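Local coordinates for thymidylate synthase thyX (Helicobacter pylori, PDB 3AH5), which catalyses the reductive methylation of dUMP to dTMP, with methylenetetrahydrofolate as methyl donor and NADPH as reductant by way of FAD reduced to FADH2, at residues 7-12 with 53-58; 57-62 with 192-197. All blocks are in the same frame, centred on the assembly; numbering follows the deposited sequence.

Contact 1 (7-12 with 53-58); sequences HYTPLD and EHLYYN. With FAD (flavin-adenine dinucleotide), chain M.
H7 and Y8, closing strand 2-8, the outermost strand, within this chain, of an antiparallel sheet, pair antiparallel with N58 and Y57 at the start of strand 56-65. H7 and N58 form the hydrogen-bonded pair: H7 N reaches N58 O at 3.1 Å, and N58 N returns to H7 O at 2.7 Å. Y8 and Y57 are the non-hydrogen-bonded pair, with Y8 CB 3.4 Å from Y57 CD1. Beyond the strand end a side chain takes over the ladder. T9 N donates to Y56 O at 3.1 Å, while a chi1 of -53° places T9 OG1 beside its own backbone N and opposite the carbonyl carbon, where it can accept from Y56 N at 3.0 Å. L55 CD2 lies 3.6 Å from both T9 O and P10 O.

At the start of 53-58, E53 lays CG 3.3 Å from N1A of the FAD adenine; its carboxylate forms salt bridges with R165 and with R76 of a third subunit, which probably stabilise its negative charge. One threonine thus satisfies two buried backbone groups of Y56 where regular pairing begins, just after the 3-10 segment that holds E53 beside the adenine.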
loop_
_atom_site.group_PDB
_atom_site.type_symbol
_atom_site.label_atom_id
_atom_site.label_comp_id
_atom_site.label_asym_id
_atom_site.label_seq_id
_atom_site.Cartn_x
_atom_site.Cartn_y
_atom_site.Cartn_z
ATOM N N HIS A 7 -12.856 -16.395 -9.033
ATOM C CA HIS A 7 -13.822 -15.327 -9.232
ATOM C C HIS A 7 -13.157 -14.101 -9.837
ATOM O O HIS A 7 -11.944 -13.909 -9.713
ATOM C CB HIS A 7 -14.472 -14.939 -7.901
ATOM C CG HIS A 7 -15.692 -14.080 -8.053
ATOM N ND1 HIS A 7 -16.940 -14.598 -8.324
ATOM C CD2 HIS A 7 -15.847 -12.735 -8.010
ATOM C CE1 HIS A 7 -17.810 -13.610 -8.444
ATOM N NE2 HIS A 7 -17.172 -12.469 -8.259
ATOM N N TYR A 8 -13.953 -13.282 -10.510
ATOM C CA TYR A 8 -13.448 -12.055 -11.099
ATOM C C TYR A 8 -14.556 -11.025 -11.226
ATOM O O TYR A 8 -15.735 -11.361 -11.360
ATOM C CB TYR A 8 -12.806 -12.303 -12.466
ATOM C CG TYR A 8 -13.713 -12.933 -13.501
ATOM C CD1 TYR A 8 -13.822 -14.322 -13.612
ATOM C CD2 TYR A 8 -14.447 -12.140 -14.385
ATOM C CE1 TYR A 8 -14.630 -14.901 -14.577
ATOM C CE2 TYR A 8 -15.257 -12.706 -15.350
ATOM C CZ TYR A 8 -15.344 -14.086 -15.443
ATOM O OH TYR A 8 -16.123 -14.652 -16.425
ATOM N N THR A 9 -14.152 -9.763 -11.165
ATOM C CA THR A 9 -15.064 -8.639 -11.264
ATOM C C THR A 9 -15.467 -8.410 -12.719
ATOM O O THR A 9 -14.617 -8.404 -13.609
ATOM C CB THR A 9 -14.393 -7.362 -10.725
ATOM O OG1 THR A 9 -13.886 -7.605 -9.407
ATOM C CG2 THR A 9 -15.391 -6.216 -10.673
ATOM N N PRO A 10 -16.771 -8.226 -12.980
ATOM C CA PRO A 10 -17.234 -7.994 -14.352
ATOM C C PRO A 10 -16.517 -6.804 -14.997
ATOM O O PRO A 10 -16.304 -5.772 -14.358
ATOM C CB PRO A 10 -18.731 -7.751 -14.169
ATOM C CG PRO A 10 -19.066 -8.638 -13.009
ATOM C CD PRO A 10 -17.912 -8.359 -12.057
ATOM N N LEU A 11 -16.154 -6.962 -16.266
ATOM C CA LEU A 11 -15.445 -5.929 -17.017
ATOM C C LEU A 11 -16.041 -4.530 -16.969
ATOM O O LEU A 11 -15.316 -3.558 -16.765
ATOM C CB LEU A 11 -15.311 -6.337 -18.485
ATOM C CG LEU A 11 -13.922 -6.643 -19.055
ATOM C CD1 LEU A 11 -14.051 -6.806 -20.566
ATOM C CD2 LEU A 11 -12.931 -5.526 -18.726
ATOM N N ASP A 12 -17.350 -4.409 -17.161
ATOM C CA ASP A 12 -17.957 -3.083 -17.169
ATOM C C ASP A 12 -17.784 -2.286 -15.876
ATOM O O ASP A 12 -17.981 -1.073 -15.871
ATOM C CB ASP A 12 -19.440 -3.160 -17.553
ATOM C CG ASP A 12 -20.257 -3.961 -16.575
ATOM O OD1 ASP A 12 -20.198 -3.660 -15.367
ATOM O OD2 ASP A 12 -20.968 -4.887 -17.016
ATOM N N GLU A 53 -7.892 -0.802 -11.152
ATOM C CA GLU A 53 -7.895 -1.356 -9.798
ATOM C C GLU A 53 -9.259 -1.862 -9.353
ATOM O O GLU A 53 -9.373 -2.616 -8.380
ATOM C CB GLU A 53 -7.408 -0.302 -8.801
ATOM C CG GLU A 53 -5.936 0.059 -8.946
ATOM C CD GLU A 53 -5.582 1.320 -8.188
ATOM O OE1 GLU A 53 -6.376 1.718 -7.311
ATOM O OE2 GLU A 53 -4.515 1.906 -8.461
ATOM N N HIS A 54 -10.293 -1.435 -10.061
ATOM C CA HIS A 54 -11.645 -1.839 -9.727
ATOM C C HIS A 54 -11.859 -3.295 -10.092
ATOM O O HIS A 54 -12.772 -3.947 -9.580
ATOM C CB HIS A 54 -12.637 -0.933 -10.457
ATOM C CG HIS A 54 -12.608 0.485 -9.977
ATOM N ND1 HIS A 54 -12.965 0.839 -8.693
ATOM C CD2 HIS A 54 -12.235 1.630 -10.594
ATOM C CE1 HIS A 54 -12.813 2.143 -8.540
ATOM N NE2 HIS A 54 -12.370 2.647 -9.678
ATOM N N LEU A 55 -11.000 -3.806 -10.969
ATOM C CA LEU A 55 -11.087 -5.197 -11.395
ATOM C C LEU A 55 -10.270 -6.079 -10.452
ATOM O O LEU A 55 -9.070 -5.870 -10.280
ATOM C CB LEU A 55 -10.583 -5.339 -12.834
ATOM C CG LEU A 55 -11.447 -4.631 -13.880
ATOM C CD1 LEU A 55 -10.773 -4.667 -15.241
ATOM C CD2 LEU A 55 -12.813 -5.289 -13.928
ATOM N N TYR A 56 -10.933 -7.062 -9.844
ATOM C CA TYR A 56 -10.295 -7.973 -8.899
ATOM C C TYR A 56 -10.360 -9.409 -9.431
ATOM O O TYR A 56 -11.239 -9.743 -10.228
ATOM C CB TYR A 56 -11.012 -7.877 -7.551
ATOM C CG TYR A 56 -10.151 -8.136 -6.329
ATOM C CD1 TYR A 56 -8.914 -7.506 -6.173
ATOM C CD2 TYR A 56 -10.611 -8.951 -5.292
ATOM C CE1 TYR A 56 -8.163 -7.672 -5.020
ATOM C CE2 TYR A 56 -9.869 -9.122 -4.131
ATOM C CZ TYR A 56 -8.647 -8.474 -3.998
ATOM O OH TYR A 56 -7.944 -8.583 -2.818
ATOM N N TYR A 57 -9.430 -10.250 -8.985
ATOM C CA TYR A 57 -9.368 -11.636 -9.424
ATOM C C TYR A 57 -9.014 -12.548 -8.255
ATOM O O TYR A 57 -7.998 -12.348 -7.586
ATOM C CB TYR A 57 -8.312 -11.774 -10.522
ATOM C CG TYR A 57 -8.584 -10.916 -11.742
ATOM C CD1 TYR A 57 -9.516 -11.311 -12.704
ATOM C CD2 TYR A 57 -7.923 -9.693 -11.920
ATOM C CE1 TYR A 57 -9.788 -10.511 -13.813
ATOM C CE2 TYR A 57 -8.188 -8.886 -13.024
ATOM C CZ TYR A 57 -9.122 -9.301 -13.966
ATOM O OH TYR A 57 -9.394 -8.504 -15.055
ATOM N N ASN A 58 -9.855 -13.547 -8.006
ATOM C CA ASN A 58 -9.611 -14.487 -6.917
ATOM C C ASN A 58 -9.097 -15.780 -7.525
ATOM O O ASN A 58 -9.824 -16.470 -8.249
ATOM C CB ASN A 58 -10.900 -14.752 -6.143
ATOM C CG ASN A 58 -11.504 -13.485 -5.567
ATOM O OD1 ASN A 58 -10.906 -12.827 -4.708
ATOM N ND2 ASN A 58 -12.699 -13.131 -6.043
HETATM P PA FAD M . 0.165 6.447 -5.656
HETATM O O1A FAD M . 0.627 7.887 -5.766
HETATM O O2A FAD M . -1.009 6.126 -4.747
HETATM O O5B FAD M . 1.346 5.552 -5.515
HETATM C C5B FAD M . 1.251 4.150 -5.366
HETATM C C4B FAD M . 1.849 3.346 -6.518
HETATM O O4B FAD M . 1.501 2.017 -6.097
HETATM C C3B FAD M . 1.187 3.550 -7.891
HETATM O O3B FAD M . 2.067 4.071 -8.872
HETATM C C2B FAD M . 0.628 2.187 -8.302
HETATM O O2B FAD M . 1.264 1.537 -9.382
HETATM C C1B FAD M . 0.630 1.357 -7.022
HETATM N N9A FAD M . -0.668 1.214 -6.332
HETATM C C8A FAD M . -1.161 1.941 -5.270
HETATM N N7A FAD M . -2.341 1.588 -4.856
HETATM C C5A FAD M . -2.675 0.543 -5.700
HETATM C C6A FAD M . -3.842 -0.279 -5.767
HETATM N N6A FAD M . -4.862 -0.108 -4.913
HETATM N N1A FAD M . -3.888 -1.252 -6.728
HETATM C C2A FAD M . -2.824 -1.391 -7.576
HETATM N N3A FAD M . -1.684 -0.679 -7.599
HETATM C C4A FAD M . -1.684 0.302 -6.600
HETATM N N1 FAD M . -8.451 10.597 -10.690
HETATM C C2 FAD M . -9.786 10.447 -10.884
HETATM O O2 FAD M . -10.519 9.825 -10.073
HETATM N N3 FAD M . -10.379 11.043 -12.011
HETATM C C4 FAD M . -9.683 11.756 -13.002
HETATM O O4 FAD M . -10.306 12.255 -13.963
HETATM C C4X FAD M . -8.283 11.868 -12.808
HETATM N N5 FAD M . -7.490 12.587 -13.757
HETATM C C5X FAD M . -6.119 12.736 -13.500
HETATM C C6 FAD M . -5.292 13.475 -14.427
HETATM C C7 FAD M . -3.932 13.670 -14.200
HETATM C C7M FAD M . -3.133 14.473 -15.231
HETATM C C8 FAD M . -3.319 13.133 -13.029
HETATM C C8M FAD M . -1.850 13.301 -12.703
HETATM C C9 FAD M . -4.131 12.390 -12.096
HETATM C C9A FAD M . -5.507 12.176 -12.299
HETATM N N10 FAD M . -6.364 11.436 -11.363
HETATM C C10 FAD M . -7.713 11.293 -11.627
HETATM C "C1'" FAD M . -5.856 10.828 -10.110
HETATM C "C2'" FAD M . -4.943 9.669 -10.359
HETATM O "O2'" FAD M . -5.690 8.690 -11.106
HETATM C "C3'" FAD M . -4.435 9.107 -9.046
HETATM O "O3'" FAD M . -3.716 10.131 -8.365
HETATM C "C4'" FAD M . -3.485 8.003 -9.358
HETATM O "O4'" FAD M . -4.209 6.989 -10.069
HETATM C "C5'" FAD M . -2.886 7.352 -8.155
HETATM O "O5'" FAD M . -2.007 6.491 -8.831
HETATM P P FAD M . -0.505 6.616 -8.537
HETATM O O1P FAD M . 0.150 5.725 -9.477
HETATM O O2P FAD M . -0.141 8.059 -8.507
HETATM O O3P FAD M . -0.353 6.018 -7.074
#

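Contact 2 (57-62 with 192-197); sequences YNFEIK and DALPGE. With SO4 (sulfate ion), chain I.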
loop_
_atom_site.group_PDB
_atom_site.type_symbol
_atom_site.label_atom_id
_atom_site.label_comp_id
_atom_site.label_asym_id
_atom_site.label_seq_id
_atom_site.Cartn_x
_atom_site.Cartn_y
_atom_site.Cartn_z
ATOM N N TYR A 57 -9.430 -10.250 -8.985
ATOM C CA TYR A 57 -9.368 -11.636 -9.424
ATOM C C TYR A 57 -9.014 -12.548 -8.255
ATOM O O TYR A 57 -7.998 -12.348 -7.586
ATOM C CB TYR A 57 -8.312 -11.774 -10.522
ATOM C CG TYR A 57 -8.584 -10.916 -11.742
ATOM C CD1 TYR A 57 -9.516 -11.311 -12.704
ATOM C CD2 TYR A 57 -7.923 -9.693 -11.920
ATOM C CE1 TYR A 57 -9.788 -10.511 -13.813
ATOM C CE2 TYR A 57 -8.188 -8.886 -13.024
ATOM C CZ TYR A 57 -9.122 -9.301 -13.966
ATOM O OH TYR A 57 -9.394 -8.504 -15.055
ATOM N N ASN A 58 -9.855 -13.547 -8.006
ATOM C CA ASN A 58 -9.611 -14.487 -6.917
ATOM C C ASN A 58 -9.097 -15.780 -7.525
ATOM O O ASN A 58 -9.824 -16.470 -8.249
ATOM C CB ASN A 58 -10.900 -14.752 -6.143
ATOM C CG ASN A 58 -11.504 -13.485 -5.567
ATOM O OD1 ASN A 58 -10.906 -12.827 -4.708
ATOM N ND2 ASN A 58 -12.699 -13.131 -6.043
ATOM N N PHE A 59 -7.838 -16.092 -7.238
ATOM C CA PHE A 59 -7.197 -17.289 -7.764
ATOM C C PHE A 59 -6.907 -18.278 -6.652
ATOM O O PHE A 59 -7.000 -17.958 -5.469
ATOM C CB PHE A 59 -5.837 -16.954 -8.393
ATOM C CG PHE A 59 -5.892 -16.018 -9.563
ATOM C CD1 PHE A 59 -6.204 -16.486 -10.837
ATOM C CD2 PHE A 59 -5.535 -14.684 -9.409
ATOM C CE1 PHE A 59 -6.149 -15.637 -11.948
ATOM C CE2 PHE A 59 -5.481 -13.833 -10.510
ATOM C CZ PHE A 59 -5.786 -14.313 -11.783
ATOM N N GLU A 60 -6.527 -19.479 -7.068
ATOM C CA GLU A 60 -6.113 -20.549 -6.172
ATOM C C GLU A 60 -4.836 -21.056 -6.829
ATOM O O GLU A 60 -4.787 -21.209 -8.048
ATOM C CB GLU A 60 -7.148 -21.671 -6.110
ATOM C CG GLU A 60 -6.636 -22.903 -5.372
ATOM C CD GLU A 60 -7.729 -23.914 -5.069
ATOM O OE1 GLU A 60 -8.656 -23.589 -4.288
ATOM O OE2 GLU A 60 -7.660 -25.036 -5.611
ATOM N N ILE A 61 -3.791 -21.284 -6.046
ATOM C CA ILE A 61 -2.539 -21.758 -6.628
ATOM C C ILE A 61 -2.063 -23.047 -5.971
ATOM O O ILE A 61 -1.845 -23.098 -4.763
ATOM C CB ILE A 61 -1.429 -20.687 -6.522
ATOM C CG1 ILE A 61 -1.895 -19.394 -7.195
ATOM C CG2 ILE A 61 -0.164 -21.181 -7.197
ATOM C CD1 ILE A 61 -0.913 -18.246 -7.076
ATOM N N LYS A 62 -1.907 -24.090 -6.776
ATOM C CA LYS A 62 -1.466 -25.377 -6.263
ATOM C C LYS A 62 -0.132 -25.802 -6.850
ATOM O O LYS A 62 0.135 -25.571 -8.028
ATOM C CB LYS A 62 -2.509 -26.450 -6.575
ATOM C CG LYS A 62 -3.841 -26.253 -5.883
ATOM C CD LYS A 62 -4.789 -27.393 -6.194
ATOM C CE LYS A 62 -5.985 -27.379 -5.254
ATOM N NZ LYS A 62 -6.909 -28.522 -5.511
ATOM N N ASP A 192 -3.301 -17.460 -18.221
ATOM C CA ASP A 192 -4.166 -18.487 -18.795
ATOM C C ASP A 192 -5.425 -18.758 -17.984
ATOM O O ASP A 192 -6.476 -19.030 -18.552
ATOM C CB ASP A 192 -3.406 -19.807 -18.980
ATOM C CG ASP A 192 -2.319 -19.718 -20.041
ATOM O OD1 ASP A 192 -2.444 -18.897 -20.987
ATOM O OD2 ASP A 192 -1.340 -20.490 -19.934
ATOM N N ALA A 193 -5.323 -18.695 -16.661
ATOM C CA ALA A 193 -6.475 -18.952 -15.802
ATOM C C ALA A 193 -7.504 -17.835 -15.952
ATOM O O ALA A 193 -8.694 -18.030 -15.701
ATOM C CB ALA A 193 -6.025 -19.067 -14.343
ATOM N N LEU A 194 -7.028 -16.669 -16.369
ATOM C CA LEU A 194 -7.862 -15.494 -16.573
ATOM C C LEU A 194 -8.998 -15.784 -17.549
ATOM O O LEU A 194 -8.849 -16.577 -18.476
ATOM C CB LEU A 194 -6.994 -14.356 -17.123
ATOM C CG LEU A 194 -6.817 -13.039 -16.361
ATOM C CD1 LEU A 194 -6.799 -13.266 -14.861
ATOM C CD2 LEU A 194 -5.521 -12.384 -16.824
ATOM N N PRO A 195 -10.155 -15.138 -17.353
ATOM C CA PRO A 195 -11.298 -15.350 -18.244
ATOM C C PRO A 195 -10.996 -14.753 -19.616
ATOM O O PRO A 195 -10.515 -13.622 -19.717
ATOM C CB PRO A 195 -12.427 -14.618 -17.522
ATOM C CG PRO A 195 -11.713 -13.465 -16.893
ATOM C CD PRO A 195 -10.473 -14.130 -16.324
ATOM N N GLY A 196 -11.267 -15.515 -20.670
ATOM C CA GLY A 196 -10.992 -15.042 -22.015
ATOM C C GLY A 196 -11.361 -13.594 -22.295
ATOM O O GLY A 196 -10.615 -12.869 -22.946
ATOM N N GLU A 197 -12.512 -13.159 -21.803
ATOM C CA GLU A 197 -12.954 -11.795 -22.052
ATOM C C GLU A 197 -11.994 -10.698 -21.562
ATOM O O GLU A 197 -11.937 -9.623 -22.159
ATOM C CB GLU A 197 -14.339 -11.580 -21.432
ATOM C CG GLU A 197 -15.023 -10.292 -21.882
ATOM C CD GLU A 197 -16.275 -9.960 -21.079
ATOM O OE1 GLU A 197 -16.988 -9.003 -21.464
ATOM O OE2 GLU A 197 -16.544 -10.644 -20.063
HETATM S S SO4 I . -13.407 -18.394 -20.079
HETATM O O1 SO4 I . -14.426 -19.332 -20.586
HETATM O O2 SO4 I . -12.453 -18.074 -21.161
HETATM O O3 SO4 I . -12.679 -19.012 -18.951
HETATM O O4 SO4 I . -14.069 -17.160 -19.613
#
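L194 CD1 meets two aromatic rings of strand 56-65 in different ways. It sits over one face of Y57, 4.3 Å from the ring centroid and 21° off the normal, displaced toward the CD1 and CE1 rim in a CH-pi contact. The same methyl lies near the plane of F59, at the ring's edge, 3.4 Å from CZ. A193 CB comes to that edge as well, 4.2 Å from F59 CE1, and P195 CD reaches Y57 obliquely at 4.5 Å from CE1. Across the two segments the contact is wholly apolar, without a hydrogen bond.

F59 turns its ring toward the helix end because CG stands anti to the carbonyl carbon (chi1 -62°). Y57 and F59, two residues apart, share one side of the beta strand, and the C-terminal end of helix 181-193 packs on that face of the antiparallel sheet. L194 is where the chain leaves helical geometry, its psi of 147° sending P195 off in extended form.

Outward from this layer, L167 of helix 164-174 touches both Y57 and L194, while F202 and Q199 also touch the leucine. The phenol of Y57 is held at its far end by a hydrogen bond between Y57 OH and H198 ND1. Two residues on from L194, G196 N donates to O2 of a sulfate ion at 2.9 Å, an ion probably taken from the crystallisation liquor.

In the fold
From the N terminus the chain runs out along strand 2-8, passes through helices 12-22 and 33-43, and returns as strand 56-65, so contact 1 closes a loop of 40 residues with neighbouring strands at its ends. Contact 2 begins on the same strand and closes a far longer loop of 129 residues at the end of helix 181-193. The loops follow one another without nesting or crossing; only the strand segments overlap, at Y57 and N58. In space the contacts meet again: Y8 CZ lies 3.6 Å from P195 CB, and L11 packs on E197. Together they join the sheet's N-terminal strand, its second strand and the chain's last helix.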